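Local coordinates for protein Mypaa.01249.c (Mycobacterium paratuberculosis, PDB 3RD5) that probably acts as an oxidoreductase of the short-chain dehydrogenase/reductase family, although its substrate is not known, at residues 77-81 against 121-125; 133-137 against 235-241; 71-75 against 104-108; 96-101 against 159-165. All coordinates share one frame; numbering follows the deposited sequence.

Interaction 1: residues 77-81 against 121-125; sequences VRRFA and ALTNL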
loop_
_atom_site.group_PDB
_atom_site.type_symbol
_atom_site.label_atom_id
_atom_site.label_comp_id
_atom_site.label_asym_id
_atom_site.label_seq_id
_atom_site.Cartn_x
_atom_site.Cartn_y
_atom_site.Cartn_z
ATOM N N VAL A 77 -6.941 13.155 -2.600
ATOM C CA VAL A 77 -7.326 11.749 -2.663
ATOM C C VAL A 77 -8.694 11.604 -3.333
ATOM O O VAL A 77 -8.881 10.756 -4.200
ATOM C CB VAL A 77 -7.299 11.085 -1.271
ATOM C CG1 VAL A 77 -7.833 9.590 -1.309
ATOM C CG2 VAL A 77 -5.868 11.134 -0.674
ATOM N N ARG A 78 -9.656 12.414 -2.894
ATOM C CA ARG A 78 -11.030 12.367 -3.417
ATOM C C ARG A 78 -11.097 12.714 -4.895
ATOM O O ARG A 78 -11.774 12.029 -5.672
ATOM C CB ARG A 78 -11.943 13.287 -2.604
ATOM C CG ARG A 78 -12.231 12.768 -1.225
ATOM C CD ARG A 78 -13.340 13.573 -0.512
ATOM N NE ARG A 78 -13.918 12.734 0.520
ATOM C CZ ARG A 78 -14.916 11.879 0.335
ATOM N NH1 ARG A 78 -15.552 11.764 -0.834
ATOM N NH2 ARG A 78 -15.319 11.161 1.357
ATOM N N ARG A 79 -10.398 13.765 -5.296
ATOM C CA ARG A 79 -10.385 14.192 -6.705
ATOM C C ARG A 79 -9.763 13.081 -7.583
ATOM O O ARG A 79 -10.287 12.752 -8.657
ATOM C CB ARG A 79 -9.613 15.504 -6.816
ATOM C CG ARG A 79 -10.397 16.731 -6.388
ATOM C CD ARG A 79 -9.696 18.033 -6.831
ATOM N NE ARG A 79 -8.293 18.121 -6.415
ATOM C CZ ARG A 79 -7.849 18.560 -5.237
ATOM N NH1 ARG A 79 -8.694 18.988 -4.300
ATOM N NH2 ARG A 79 -6.542 18.591 -4.996
ATOM N N PHE A 80 -8.673 12.491 -7.109
ATOM C CA PHE A 80 -8.019 11.417 -7.856
ATOM C C PHE A 80 -8.949 10.212 -7.991
ATOM O O PHE A 80 -9.158 9.671 -9.081
ATOM C CB PHE A 80 -6.693 11.001 -7.218
ATOM C CG PHE A 80 -6.168 9.723 -7.803
ATOM C CD1 PHE A 80 -5.528 9.737 -9.044
ATOM C CD2 PHE A 80 -6.382 8.504 -7.194
ATOM C CE1 PHE A 80 -5.127 8.546 -9.649
ATOM C CE2 PHE A 80 -5.986 7.318 -7.815
ATOM C CZ PHE A 80 -5.355 7.353 -9.044
ATOM N N ALA A 81 -9.540 9.778 -6.885
ATOM C CA ALA A 81 -10.417 8.625 -6.929
ATOM C C ALA A 81 -11.596 8.815 -7.847
ATOM O O ALA A 81 -12.004 7.876 -8.549
ATOM C CB ALA A 81 -10.904 8.265 -5.501
ATOM N N ALA A 121 -8.518 6.060 2.882
ATOM C CA ALA A 121 -9.509 6.833 2.172
ATOM C C ALA A 121 -9.566 6.460 0.709
ATOM O O ALA A 121 -10.659 6.234 0.138
ATOM C CB ALA A 121 -9.179 8.339 2.327
ATOM N N LEU A 122 -8.409 6.336 0.090
ATOM C CA LEU A 122 -8.341 5.980 -1.335
ATOM C C LEU A 122 -9.049 4.652 -1.596
ATOM O O LEU A 122 -9.822 4.490 -2.577
ATOM C CB LEU A 122 -6.899 5.897 -1.820
ATOM C CG LEU A 122 -6.686 5.505 -3.274
ATOM C CD1 LEU A 122 -7.320 6.557 -4.214
ATOM C CD2 LEU A 122 -5.182 5.310 -3.557
ATOM N N THR A 123 -8.739 3.663 -0.764
ATOM C CA THR A 123 -9.293 2.319 -0.939
ATOM C C THR A 123 -10.819 2.314 -0.777
ATOM O O THR A 123 -11.549 1.758 -1.622
ATOM C CB THR A 123 -8.640 1.317 0.026
ATOM O OG1 THR A 123 -7.226 1.311 -0.165
ATOM C CG2 THR A 123 -9.209 -0.109 -0.222
ATOM N N ASN A 124 -11.327 2.996 0.249
ATOM C CA ASN A 124 -12.775 3.017 0.424
ATOM C C ASN A 124 -13.461 3.711 -0.753
ATOM O O ASN A 124 -14.571 3.317 -1.127
ATOM C CB ASN A 124 -13.172 3.739 1.723
ATOM C CG ASN A 124 -13.045 2.874 2.928
ATOM O OD1 ASN A 124 -13.241 1.646 2.857
ATOM N ND2 ASN A 124 -12.761 3.524 4.090
ATOM N N LEU A 125 -12.840 4.729 -1.320
ATOM C CA LEU A 125 -13.439 5.452 -2.437
ATOM C C LEU A 125 -13.388 4.650 -3.743
ATOM O O LEU A 125 -14.328 4.749 -4.551
ATOM C CB LEU A 125 -12.756 6.796 -2.611
ATOM C CG LEU A 125 -13.001 7.799 -1.491
ATOM C CD1 LEU A 125 -12.006 8.946 -1.559
ATOM C CD2 LEU A 125 -14.466 8.321 -1.516
#
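Val77 presses one methyl onto the opposing helix turn. Its CG1 lies anti to the backbone N (chi1 175°), which brings it 3.6 Å from Leu122 N and 3.8 Å from Leu122 CB. Ala121 CB, at 4.1 Å from Val77 CG1, and Leu125 CD1 border the same methyl. One turn further on, Ala81 CB meets Leu125 CB at 3.7 Å. The small alanine lets the leucine come close to the helix backbone.

Leu122 CD1 touches the edge of the Phe80 ring, near its plane, with 3.7 Å between Leu122 CD1 and Phe80 CD2. At the outer margin Leu125 branches over Arg78, which is modelled in two conformers. In the one given, Leu125 CD1 lies near Arg78 CG and Leu125 CD2 covers a face of the guanidinium, but both contacts are doubtful.

No hydrogen bond crosses the interface, so apolar contact carries it. The short helix axes come within 9.5 Å and run the same way but inclined by 33°. Further in, Phe80 packs on Val20 and Ile44, and Leu122 on Leu90, all on strands of the central sheet. Thr287 covers Ala121 from a loop. Two helices running the same way, inclined to each other and packed side by side on one face of a parallel sheet, are typical of the Rossmann fold of short-chain dehydrogenases.

Interaction 2: residues 133-137 against 235-241; sequences RVVTV and TLYAASQ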
loop_
_atom_site.group_PDB
_atom_site.type_symbol
_atom_site.label_atom_id
_atom_site.label_comp_id
_atom_site.label_asym_id
_atom_site.label_seq_id
_atom_site.Cartn_x
_atom_site.Cartn_y
_atom_site.Cartn_z
ATOM N N ARG A 133 -8.416 -7.057 -6.537
ATOM C CA ARG A 133 -7.726 -7.036 -5.266
ATOM C C ARG A 133 -7.081 -5.712 -4.921
ATOM O O ARG A 133 -6.783 -4.880 -5.823
ATOM C CB ARG A 133 -6.659 -8.148 -5.194
ATOM C CG ARG A 133 -5.514 -7.958 -6.168
ATOM C CD ARG A 133 -4.539 -9.120 -6.232
ATOM N NE ARG A 133 -5.183 -10.363 -6.691
ATOM C CZ ARG A 133 -4.555 -11.528 -6.829
ATOM N NH1 ARG A 133 -3.307 -11.675 -6.445
ATOM N NH2 ARG A 133 -5.247 -12.581 -7.277
ATOM N N VAL A 134 -6.846 -5.538 -3.615
ATOM C CA VAL A 134 -6.041 -4.461 -3.030
ATOM C C VAL A 134 -4.787 -5.097 -2.460
ATOM O O VAL A 134 -4.874 -6.049 -1.694
ATOM C CB VAL A 134 -6.811 -3.751 -1.913
ATOM C CG1 VAL A 134 -5.955 -2.637 -1.298
ATOM C CG2 VAL A 134 -8.187 -3.198 -2.420
ATOM N N VAL A 135 -3.623 -4.565 -2.806
ATOM C CA VAL A 135 -2.326 -4.981 -2.237
ATOM C C VAL A 135 -1.769 -3.784 -1.500
ATOM O O VAL A 135 -1.523 -2.738 -2.134
ATOM C CB VAL A 135 -1.325 -5.414 -3.321
ATOM C CG1 VAL A 135 0.012 -5.814 -2.697
ATOM C CG2 VAL A 135 -1.896 -6.593 -4.137
ATOM N N THR A 136 -1.506 -3.937 -0.188
ATOM C CA THR A 136 -0.904 -2.842 0.611
ATOM C C THR A 136 0.502 -3.220 0.999
ATOM O O THR A 136 0.711 -4.336 1.513
ATOM C CB THR A 136 -1.808 -2.553 1.827
ATOM O OG1 THR A 136 -3.120 -2.170 1.366
ATOM C CG2 THR A 136 -1.249 -1.379 2.652
ATOM N N VAL A 137 1.446 -2.323 0.776
ATOM C CA VAL A 137 2.851 -2.585 1.052
ATOM C C VAL A 137 3.157 -2.173 2.496
ATOM O O VAL A 137 2.920 -1.017 2.872
ATOM C CB VAL A 137 3.786 -1.933 0.007
ATOM C CG1 VAL A 137 5.236 -2.393 0.252
ATOM C CG2 VAL A 137 3.340 -2.311 -1.441
ATOM N N THR A 235 5.818 -7.357 -4.027
ATOM C CA THR A 235 4.539 -6.768 -4.420
ATOM C C THR A 235 3.953 -7.448 -5.663
ATOM O O THR A 235 2.758 -7.718 -5.726
ATOM C CB THR A 235 4.685 -5.284 -4.692
ATOM O OG1 THR A 235 5.244 -4.629 -3.551
ATOM C CG2 THR A 235 3.346 -4.638 -5.023
ATOM N N LEU A 236 4.816 -7.715 -6.638
ATOM C CA LEU A 236 4.380 -8.310 -7.905
ATOM C C LEU A 236 3.799 -9.718 -7.720
ATOM O O LEU A 236 2.851 -10.109 -8.384
ATOM C CB LEU A 236 5.547 -8.285 -8.910
ATOM C CG LEU A 236 5.938 -6.894 -9.440
ATOM C CD1 LEU A 236 7.325 -6.909 -10.145
ATOM C CD2 LEU A 236 4.838 -6.325 -10.359
ATOM N N TYR A 237 4.380 -10.478 -6.782
ATOM C CA TYR A 237 3.841 -11.780 -6.412
ATOM C C TYR A 237 2.443 -11.627 -5.774
ATOM O O TYR A 237 1.478 -12.271 -6.190
ATOM C CB TYR A 237 4.819 -12.475 -5.463
ATOM C CG TYR A 237 4.485 -13.889 -5.046
ATOM C CD1 TYR A 237 3.606 -14.123 -4.011
ATOM C CD2 TYR A 237 5.132 -14.961 -5.603
ATOM C CE1 TYR A 237 3.376 -15.415 -3.520
ATOM C CE2 TYR A 237 4.904 -16.248 -5.118
ATOM C CZ TYR A 237 4.035 -16.439 -4.084
ATOM O OH TYR A 237 3.827 -17.737 -3.609
ATOM N N ALA A 238 2.304 -10.708 -4.822
ATOM C CA ALA A 238 0.999 -10.446 -4.206
ATOM C C ALA A 238 -0.049 -9.950 -5.213
ATOM O O ALA A 238 -1.218 -10.297 -5.115
ATOM C CB ALA A 238 1.133 -9.439 -3.054
ATOM N N ALA A 239 0.389 -9.191 -6.212
ATOM C CA ALA A 239 -0.538 -8.647 -7.224
ATOM C C ALA A 239 -1.004 -9.648 -8.235
ATOM O O ALA A 239 -2.018 -9.399 -8.887
ATOM C CB ALA A 239 0.119 -7.478 -7.954
ATOM N N SER A 240 -0.284 -10.768 -8.372
ATOM C CA SER A 240 -0.503 -11.682 -9.488
ATOM C C SER A 240 -0.920 -13.110 -9.135
ATOM O O SER A 240 -1.429 -13.804 -10.024
ATOM C CB SER A 240 0.737 -11.718 -10.378
ATOM O OG SER A 240 1.854 -12.253 -9.710
ATOM N N GLN A 241 -0.588 -13.594 -7.934
ATOM C CA GLN A 241 -0.760 -15.018 -7.618
ATOM C C GLN A 241 -2.099 -15.290 -6.966
ATOM O O GLN A 241 -2.698 -14.420 -6.389
ATOM C CB GLN A 241 0.378 -15.494 -6.719
ATOM C CG GLN A 241 1.758 -15.298 -7.318
ATOM C CD GLN A 241 1.937 -15.932 -8.687
ATOM O OE1 GLN A 241 2.065 -15.244 -9.762
ATOM N NE2 GLN A 241 1.924 -17.259 -8.697
HETATM O O HOH W 1 -4.626 -14.881 -9.220
#
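Val135 and Ala238 form the dense part of this contact. Val135 CG1 meets Ala238 CB at 3.8 Å. Its other methyl, CG2, lies against the helix backbone, 3.9 Å from Ala239 CA. With small side chains at Ala238 and Ala239, the axes of the short helix and strand segments approach to 8.6 Å, and the two run nearly antiparallel. At one end Val137 CG2 touches Thr235 OG1 at 3.7 Å, the two side chains crossing at about a right angle.

The other end is polar and partly open. Arg133 CG stands between the backbone N and the carbonyl carbon (chi1 66°), and the chain then bends at chi3, which carries the guanidinium to the last turn of the helix. There Arg133 NH1 donates two bonds, each 2.8 Å, to Ala238 O and Gln241 O. Both acceptors lie near the guanidinium plane, so the pair fixes its rotation. Arg133 NH2 adds only a weak bond to Gln241 O. A water links it weakly to Ser240 O. Ser240 and Gln241 are partly exposed.

Helix 226-240 packs here on a face of the central Rossmann-type sheet, where Thr235 and Ala239 also touch Ile91 of strand 87-92.

Arg191 brings a second guanidinium close to Arg133 NH2. The carbonyl oxygens of Ala238 and Gln241 present partial negative charge, which would be expected to offset this proximity and favour a buried, charged Arg133.

Interaction 3: residues 71-75 against 104-108; sequences LQDLS and TVDGF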
loop_
_atom_site.group_PDB
_atom_site.type_symbol
_atom_site.label_atom_id
_atom_site.label_comp_id
_atom_site.label_asym_id
_atom_site.label_seq_id
_atom_site.Cartn_x
_atom_site.Cartn_y
_atom_site.Cartn_z
ATOM N N LEU A 71 -1.341 12.094 -1.209
ATOM C CA LEU A 71 -1.859 11.318 -0.090
ATOM C C LEU A 71 -1.911 12.079 1.218
ATOM O O LEU A 71 -2.594 11.644 2.119
ATOM C CB LEU A 71 -1.059 10.026 0.109
ATOM C CG LEU A 71 -1.287 8.941 -0.964
ATOM C CD1 LEU A 71 -0.127 7.926 -0.866
ATOM C CD2 LEU A 71 -2.651 8.228 -0.685
ATOM N N GLN A 72 -1.215 13.213 1.316
ATOM C CA GLN A 72 -1.261 14.114 2.479
ATOM C C GLN A 72 -2.344 15.169 2.402
ATOM O O GLN A 72 -2.319 16.138 3.175
ATOM C CB GLN A 72 0.102 14.794 2.706
ATOM C CG GLN A 72 1.224 13.772 2.888
ATOM C CD GLN A 72 2.553 14.358 3.358
ATOM O OE1 GLN A 72 2.609 15.449 3.948
ATOM N NE2 GLN A 72 3.615 13.572 3.205
ATOM N N ASP A 73 -3.295 14.986 1.501
ATOM C CA ASP A 73 -4.404 15.961 1.311
ATOM C C ASP A 73 -5.642 15.159 0.905
ATOM O O ASP A 73 -5.747 14.703 -0.223
ATOM C CB ASP A 73 -3.979 16.999 0.266
ATOM C CG ASP A 73 -5.036 18.038 -0.045
ATOM O OD1 ASP A 73 -6.204 17.872 0.345
ATOM O OD2 ASP A 73 -4.673 19.070 -0.688
ATOM N N LEU A 74 -6.551 14.940 1.850
ATOM C CA LEU A 74 -7.721 14.131 1.538
ATOM C C LEU A 74 -8.559 14.671 0.389
ATOM O O LEU A 74 -9.225 13.903 -0.321
ATOM C CB LEU A 74 -8.565 13.877 2.795
ATOM C CG LEU A 74 -7.942 13.009 3.867
ATOM C CD1 LEU A 74 -8.817 13.034 5.143
ATOM C CD2 LEU A 74 -7.797 11.562 3.368
ATOM N N SER A 75 -8.556 15.989 0.162
ATOM C CA SER A 75 -9.269 16.529 -0.993
ATOM C C SER A 75 -8.671 16.094 -2.321
ATOM O O SER A 75 -9.398 15.838 -3.271
ATOM C CB SER A 75 -9.390 18.053 -0.929
ATOM O OG SER A 75 -8.164 18.748 -1.202
ATOM N N THR A 104 0.164 16.784 8.076
ATOM C CA THR A 104 -0.455 16.919 6.756
ATOM C C THR A 104 -1.449 18.092 6.767
ATOM O O THR A 104 -1.745 18.654 7.796
ATOM C CB THR A 104 -1.171 15.603 6.353
ATOM O OG1 THR A 104 -2.372 15.428 7.151
ATOM C CG2 THR A 104 -0.301 14.407 6.482
ATOM N N VAL A 105 -2.007 18.366 5.576
ATOM C CA VAL A 105 -3.059 19.355 5.378
ATOM C C VAL A 105 -4.225 19.124 6.367
ATOM O O VAL A 105 -4.876 20.065 6.886
ATOM C CB VAL A 105 -3.593 19.243 3.883
ATOM C CG1 VAL A 105 -4.727 20.183 3.660
ATOM C CG2 VAL A 105 -2.424 19.479 2.870
ATOM N N ASP A 106 -4.516 17.843 6.589
ATOM C CA ASP A 106 -5.624 17.423 7.438
ATOM C C ASP A 106 -5.288 17.266 8.929
ATOM O O ASP A 106 -6.142 16.864 9.729
ATOM C CB ASP A 106 -6.213 16.121 6.849
ATOM C CG ASP A 106 -6.641 16.310 5.393
ATOM O OD1 ASP A 106 -7.625 17.069 5.180
ATOM O OD2 ASP A 106 -5.956 15.778 4.499
ATOM N N GLY A 107 -4.057 17.601 9.283
ATOM C CA GLY A 107 -3.603 17.550 10.672
ATOM C C GLY A 107 -3.113 16.230 11.167
ATOM O O GLY A 107 -2.976 16.015 12.384
ATOM N N PHE A 108 -2.816 15.325 10.233
ATOM C CA PHE A 108 -2.333 14.017 10.631
ATOM C C PHE A 108 -0.805 14.032 10.745
ATOM O O PHE A 108 -0.127 14.717 9.989
ATOM C CB PHE A 108 -2.706 12.924 9.614
ATOM C CG PHE A 108 -4.163 12.871 9.226
ATOM C CD1 PHE A 108 -5.186 13.110 10.144
ATOM C CD2 PHE A 108 -4.511 12.464 7.940
ATOM C CE1 PHE A 108 -6.499 13.019 9.743
ATOM C CE2 PHE A 108 -5.862 12.343 7.559
ATOM C CZ PHE A 108 -6.829 12.661 8.475
HETATM O O HOH W 2 -8.131 17.905 2.690
#
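Leu74 CD1 meets the Phe108 ring at its edge, near the ring plane, 3.9 Å from Phe108 CE2. The two side chains cross at about a right angle. Over one face of the same ring, toward its rim, sits Asp106 CB. The carboxylate of Asp106 is the second flat group. Leu74 N donates to Asp106 OD2 at 2.8 Å in a nearly straight bond (168°). The amide comes from the syn side and lies 21° out of the carboxylate plane. Asp106 OD1 takes a bond from a water at 2.7 Å, and Ser75 N donates to that water. Both oxygens of Asp106 are thus tied, one directly and one through water, to the first turn of helix 74-82.

That helix has its own N-cap, Asp73. Its OD1 accepts from Ser75 OG and, weakly, from Ser75 N. In this Rossmann-type fold the helix start is therefore gripped by two carboxylates: that of its own cap and that of Asp106, borne on the loop between strand 87-92 and helix 110-126. The two are close, with 4.7 Å between Asp73 OD1 and Asp106 OD2. The amides of the helix start probably ease this repulsion.

Asp106 is held on a type I turn from Thr104 to Gly107. Thr104 OG1 lies between its backbone N and carbonyl carbon (chi1 72°), which lets it accept from Phe108 N at 3.1 Å. At the start of the turn Val105 N donates to Gln72 O at 3.3 Å. Beside this bond Thr104 CG2 packs on Gln72 CB at 3.8 Å, and Val105 CG2 touches Asp73 CB.

Interaction 4: residues 96-101 against 159-165; sequences IMAVPY and YSPWLAY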
loop_
_atom_site.group_PDB
_atom_site.type_symbol
_atom_site.label_atom_id
_atom_site.label_comp_id
_atom_site.label_asym_id
_atom_site.label_seq_id
_atom_site.Cartn_x
_atom_site.Cartn_y
_atom_site.Cartn_z
ATOM N N ILE A 96 6.431 7.154 3.039
ATOM C CA ILE A 96 7.560 7.886 3.578
ATOM C C ILE A 96 8.034 7.157 4.839
ATOM O O ILE A 96 7.266 6.481 5.507
ATOM C CB ILE A 96 7.215 9.375 3.854
ATOM C CG1 ILE A 96 6.084 9.527 4.835
ATOM C CG2 ILE A 96 6.892 10.100 2.512
ATOM C CD1 ILE A 96 5.821 11.017 5.259
ATOM N N MET A 97 9.290 7.353 5.205
ATOM C CA MET A 97 9.947 6.509 6.186
ATOM C C MET A 97 10.918 7.270 7.098
ATOM O O MET A 97 11.950 7.780 6.637
ATOM C CB MET A 97 10.710 5.328 5.497
ATOM C CG MET A 97 11.339 4.369 6.471
ATOM S SD MET A 97 12.063 2.887 5.673
ATOM C CE MET A 97 13.523 3.589 4.877
ATOM N N ALA A 98 10.607 7.260 8.392
ATOM C CA ALA A 98 11.518 7.756 9.448
ATOM C C ALA A 98 11.963 9.190 9.226
ATOM O O ALA A 98 13.119 9.555 9.341
ATOM C CB ALA A 98 12.695 6.808 9.603
ATOM N N VAL A 99 10.990 10.023 8.915
ATOM C CA VAL A 99 11.134 11.466 8.677
ATOM C C VAL A 99 10.874 12.248 9.990
ATOM O O VAL A 99 10.341 11.687 10.953
ATOM C CB VAL A 99 10.162 11.940 7.587
ATOM C CG1 VAL A 99 10.536 11.298 6.218
ATOM C CG2 VAL A 99 8.715 11.659 7.942
ATOM N N PRO A 100 11.273 13.528 10.051
ATOM C CA PRO A 100 10.919 14.369 11.196
ATOM C C PRO A 100 9.433 14.538 11.392
ATOM O O PRO A 100 8.626 14.274 10.489
ATOM C CB PRO A 100 11.609 15.703 10.894
ATOM C CG PRO A 100 12.718 15.331 9.930
ATOM C CD PRO A 100 12.127 14.241 9.098
ATOM N N TYR A 101 9.065 14.970 12.585
ATOM C CA TYR A 101 7.669 15.264 12.904
ATOM C C TYR A 101 7.137 16.369 11.999
ATOM O O TYR A 101 7.746 17.418 11.876
ATOM C CB TYR A 101 7.554 15.712 14.376
ATOM C CG TYR A 101 6.187 16.171 14.795
ATOM C CD1 TYR A 101 5.868 17.526 14.817
ATOM C CD2 TYR A 101 5.225 15.253 15.189
ATOM C CE1 TYR A 101 4.596 17.967 15.173
ATOM C CE2 TYR A 101 3.944 15.678 15.588
ATOM C CZ TYR A 101 3.649 17.037 15.588
ATOM O OH TYR A 101 2.389 17.509 15.962
ATOM N N TYR A 159 7.836 12.362 19.843
ATOM C CA TYR A 159 7.944 11.683 18.569
ATOM C C TYR A 159 9.180 10.796 18.483
ATOM O O TYR A 159 10.257 11.148 18.963
ATOM C CB TYR A 159 8.024 12.733 17.477
ATOM C CG TYR A 159 7.970 12.250 16.032
ATOM C CD1 TYR A 159 6.777 11.761 15.475
ATOM C CD2 TYR A 159 9.090 12.363 15.211
ATOM C CE1 TYR A 159 6.748 11.425 14.122
ATOM C CE2 TYR A 159 9.054 12.034 13.885
ATOM C CZ TYR A 159 7.903 11.549 13.369
ATOM O OH TYR A 159 7.931 11.267 11.975
ATOM N N SER A 160 9.041 9.666 17.778
ATOM C CA SER A 160 10.119 8.791 17.349
ATOM C C SER A 160 9.978 8.597 15.838
ATOM O O SER A 160 8.967 7.989 15.401
ATOM C CB SER A 160 10.002 7.458 18.055
ATOM O OG SER A 160 10.837 6.482 17.378
ATOM N N PRO A 161 10.940 9.058 15.017
ATOM C CA PRO A 161 10.821 8.831 13.578
ATOM C C PRO A 161 10.568 7.347 13.213
ATOM O O PRO A 161 9.716 7.047 12.371
ATOM C CB PRO A 161 12.127 9.359 13.008
ATOM C CG PRO A 161 12.496 10.458 13.988
ATOM C CD PRO A 161 12.086 9.954 15.329
ATOM N N TRP A 162 11.328 6.440 13.808
ATOM C CA TRP A 162 11.189 5.017 13.473
ATOM C C TRP A 162 9.947 4.412 14.074
ATOM O O TRP A 162 9.273 3.603 13.388
ATOM C CB TRP A 162 12.460 4.207 13.828
ATOM C CG TRP A 162 13.523 4.396 12.808
ATOM C CD1 TRP A 162 14.645 5.196 12.897
ATOM C CD2 TRP A 162 13.509 3.870 11.484
ATOM N NE1 TRP A 162 15.327 5.144 11.714
ATOM C CE2 TRP A 162 14.661 4.327 10.834
ATOM C CE3 TRP A 162 12.638 3.004 10.802
ATOM C CZ2 TRP A 162 14.946 3.972 9.488
ATOM C CZ3 TRP A 162 12.937 2.648 9.472
ATOM C CH2 TRP A 162 14.097 3.139 8.858
ATOM N N LEU A 163 9.579 4.721 15.318
ATOM C CA LEU A 163 8.348 4.140 15.867
ATOM C C LEU A 163 7.078 4.710 15.197
ATOM O O LEU A 163 6.049 4.035 15.123
ATOM C CB LEU A 163 8.282 4.174 17.408
ATOM C CG LEU A 163 9.241 3.233 18.128
ATOM C CD1 LEU A 163 9.231 3.553 19.655
ATOM C CD2 LEU A 163 8.883 1.761 17.885
ATOM N N ALA A 164 7.155 5.930 14.683
ATOM C CA ALA A 164 6.057 6.479 13.871
ATOM C C ALA A 164 5.940 5.733 12.535
ATOM O O ALA A 164 4.822 5.422 12.080
ATOM C CB ALA A 164 6.216 8.012 13.674
ATOM N N TYR A 165 7.077 5.415 11.909
ATOM C CA TYR A 165 7.083 4.495 10.758
ATOM C C TYR A 165 6.418 3.165 11.133
ATOM O O TYR A 165 5.512 2.681 10.450
ATOM C CB TYR A 165 8.492 4.268 10.221
ATOM C CG TYR A 165 8.513 3.531 8.887
ATOM C CD1 TYR A 165 7.823 4.023 7.772
ATOM C CD2 TYR A 165 9.162 2.324 8.758
ATOM C CE1 TYR A 165 7.828 3.346 6.569
ATOM C CE2 TYR A 165 9.171 1.649 7.575
ATOM C CZ TYR A 165 8.516 2.166 6.478
ATOM O OH TYR A 165 8.510 1.428 5.285
#
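Met97 lies over the face of Tyr165. Met97 CG is 3.4 Å from the Tyr165 ring centroid and almost on the ring normal, a CH-pi contact. CG stands anti to the backbone N (chi1 -176°), and the chain runs straight out before bending at its end. The sulfur follows obliquely, 4.1 Å from the Tyr165 centroid. Met97 SD also meets Trp162 CH2 at 3.8 Å, so it makes Met-aromatic contacts with both rings.

Ala98 packs on the same Trp162 indole. Ala98 CB sits centrally over the ring system, 3.5 Å from the centroid of the six-membered ring of Trp162. Ala98 CA gives a CA-H...O contact to Pro161 O. Further along, Tyr159 OH donates to Val99 O at 2.7 Å, approaching from above the carbonyl plane. Tyr101 CB lies over a face of the Tyr159 ring. The Tyr101 ring turns its edge to that face, with planes at 76° and centroids 5.6 Å apart, a T-shaped pair.

Tyr165 fits the tyrosine position of the YxxxK motif of the family, so Met97 covers a face of a ring that probably belongs to the active site. Ser160 N-caps helix 161-185 through Leu163 N. Helix 110-126 joins both segments: Gln111 bonds Ala98 N, Tyr159 OH and Pro161 O, and Asn115 bonds Ile96 O. The loop after strand 87-92 thus rests against the start of helix 161-185.

Overall arrangement
The four contacts belong to one Rossmann-type domain. Interactions 1 and 3 share helix 74-82, with centres 12 Å apart; they touch where Leu74 CD2 packs on Ala121 CB. Interaction 3 also touches interaction 4, about 17 Å away between centres, through Gln72 and Ile96. Both use the loop between strand 87-92 and helix 110-126. Interaction 2 lies across the chain's centre from interactions 3 and 4, and its strand 133-137 precedes helix 161-185. It meets interaction 1 through Val134 and Thr123. Along the chain, interactions 1, 3 and 4 interleave, while interaction 2 opens after 1 and 3 have closed. Together they join helices on the sheet to that loop, which reaches the helix bearing the probable active-site tyrosine.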